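Local coordinates for nisin biosynthesis protein NisC (Lactococcus lactis subsp. lactis, PDB 2G0D) that catalyses the cyclisation that forms the thioether rings of the lantibiotic nisin, using a zinc ion held in an alpha-toroid fold, at residues Gln57-Ile60 / Asp61-Ile64. Sequence-based numbering, arbitrary orientation.
Sequences QKKI and DNYI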
loop_
_atom_site.group_PDB
_atom_site.type_symbol
_atom_site.label_atom_id
_atom_site.label_comp_id
_atom_site.label_asym_id
_atom_site.label_seq_id
_atom_site.Cartn_x
_atom_site.Cartn_y
_atom_site.Cartn_z
ATOM N N GLN A 57 16.681 5.151 -18.267
ATOM C CA GLN A 57 15.547 5.798 -18.944
ATOM C C GLN A 57 15.180 5.118 -20.284
ATOM O O GLN A 57 13.999 5.056 -20.663
ATOM C CB GLN A 57 15.817 7.300 -19.146
ATOM C CG GLN A 57 14.579 8.108 -19.602
ATOM C CD GLN A 57 13.349 7.883 -18.700
ATOM O OE1 GLN A 57 13.420 8.055 -17.479
ATOM N NE2 GLN A 57 12.225 7.494 -19.308
ATOM N N LYS A 58 16.188 4.614 -20.990
ATOM C CA LYS A 58 15.963 3.878 -22.235
ATOM C C LYS A 58 15.180 2.587 -21.962
ATOM O O LYS A 58 14.203 2.289 -22.650
ATOM C CB LYS A 58 17.307 3.589 -22.924
ATOM C CG LYS A 58 17.224 2.949 -24.295
ATOM C CD LYS A 58 16.980 4.000 -25.393
ATOM C CE LYS A 58 15.598 3.881 -26.020
ATOM N NZ LYS A 58 15.632 2.816 -27.075
ATOM N N LYS A 59 15.616 1.832 -20.950
ATOM C CA LYS A 59 14.906 0.636 -20.504
ATOM C C LYS A 59 13.486 0.955 -20.077
ATOM O O LYS A 59 12.548 0.252 -20.438
ATOM C CB LYS A 59 15.660 -0.070 -19.369
ATOM C CG LYS A 59 17.114 -0.404 -19.682
ATOM C CD LYS A 59 17.276 -1.376 -20.855
ATOM C CE LYS A 59 18.745 -1.519 -21.218
ATOM N NZ LYS A 59 18.981 -2.619 -22.193
ATOM N N ILE A 60 13.328 2.016 -19.300
ATOM C CA ILE A 60 12.009 2.437 -18.855
ATOM C C ILE A 60 11.109 2.612 -20.079
ATOM O O ILE A 60 10.023 2.008 -20.154
ATOM C CB ILE A 60 12.096 3.705 -17.964
ATOM C CG1 ILE A 60 12.643 3.321 -16.579
ATOM C CG2 ILE A 60 10.716 4.385 -17.800
ATOM C CD1 ILE A 60 13.418 4.427 -15.889
ATOM N N ASP A 61 11.595 3.378 -21.059
ATOM C CA ASP A 61 10.817 3.657 -22.262
ATOM C C ASP A 61 10.561 2.386 -23.065
ATOM O O ASP A 61 9.467 2.202 -23.588
ATOM C CB ASP A 61 11.462 4.763 -23.092
ATOM C CG ASP A 61 11.333 6.141 -22.429
ATOM O OD1 ASP A 61 10.299 6.410 -21.784
ATOM O OD2 ASP A 61 12.264 6.963 -22.565
ATOM N N ASN A 62 11.549 1.492 -23.105
ATOM C CA ASN A 62 11.360 0.164 -23.664
ATOM C C ASN A 62 10.206 -0.558 -22.982
ATOM O O ASN A 62 9.309 -1.083 -23.646
ATOM C CB ASN A 62 12.643 -0.672 -23.527
ATOM C CG ASN A 62 13.711 -0.266 -24.519
ATOM O OD1 ASN A 62 13.433 0.471 -25.473
ATOM N ND2 ASN A 62 14.948 -0.737 -24.299
ATOM N N TYR A 63 10.245 -0.589 -21.646
ATOM C CA TYR A 63 9.260 -1.332 -20.882
ATOM C C TYR A 63 7.883 -0.669 -21.001
ATOM O O TYR A 63 6.866 -1.360 -21.004
ATOM C CB TYR A 63 9.695 -1.465 -19.411
ATOM C CG TYR A 63 11.022 -2.171 -19.192
ATOM C CD1 TYR A 63 11.546 -3.055 -20.150
ATOM C CD2 TYR A 63 11.741 -1.977 -18.015
ATOM C CE1 TYR A 63 12.758 -3.716 -19.946
ATOM C CE2 TYR A 63 12.939 -2.635 -17.789
ATOM C CZ TYR A 63 13.450 -3.503 -18.760
ATOM O OH TYR A 63 14.648 -4.143 -18.539
ATOM N N ILE A 64 7.858 0.663 -21.099
ATOM C CA ILE A 64 6.606 1.388 -21.307
ATOM C C ILE A 64 5.998 1.062 -22.681
ATOM O O ILE A 64 4.821 0.700 -22.779
ATOM C CB ILE A 64 6.777 2.922 -21.133
ATOM C CG1 ILE A 64 7.014 3.288 -19.656
ATOM C CG2 ILE A 64 5.541 3.651 -21.612
ATOM C CD1 ILE A 64 7.569 4.664 -19.468
HETATM O O HOH W 1 18.064 -1.262 -24.836
#
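Gln-57 to Ile-64 form two turns of one helix, in which the amides of Asp-61, Asn-62, Tyr-63 and Ile-64 each hydrogen-bond to the carbonyl oxygen four residues earlier; the last, Ile-64 N to Ile-60 O, measures 2.7 Å. Side-chain pairs spaced i to i+4 run along it. Gln-57 has CG anti to its N (chi1 -169°) and bends at chi2, which swings its amide back beside the Asp-61 carboxylate: NE2 gives Asp-61 OD2 a weak hydrogen bond, long at 3.3 Å but almost straight (177° at the hydrogen), with the amide and carboxylate planes 56° apart. The other carboxylate oxygen, OD1, is held by Tyr-102 OH. Lys-59 lays its aliphatic base against the tyrosine, CB lying 4.1 Å from Tyr-63 CE2, while its carbonyl O sits over one ring face, 3.1 Å above the plane and offset toward the rim. One water accepts from Lys-59 NZ (3.1 Å) and, weakly, from Asn-62 ND2. On the buried side Ile-60 and Ile-64 lie side by side, CG2 of the former 3.6 Å from CD1 of the latter. Asp-16 of helix 3-20 takes both polar ends, OD2 in a salt bridge with Lys-59 NZ and OD1 in a hydrogen bond with Tyr-63 OH. Helix 53-74 packs within the alpha toroid through Ile-60 and Tyr-63 on helix 37-45, Tyr-63 also on Trp-15 of helix 3-20, and Ile-64 on Leu-105 of helix 100-122.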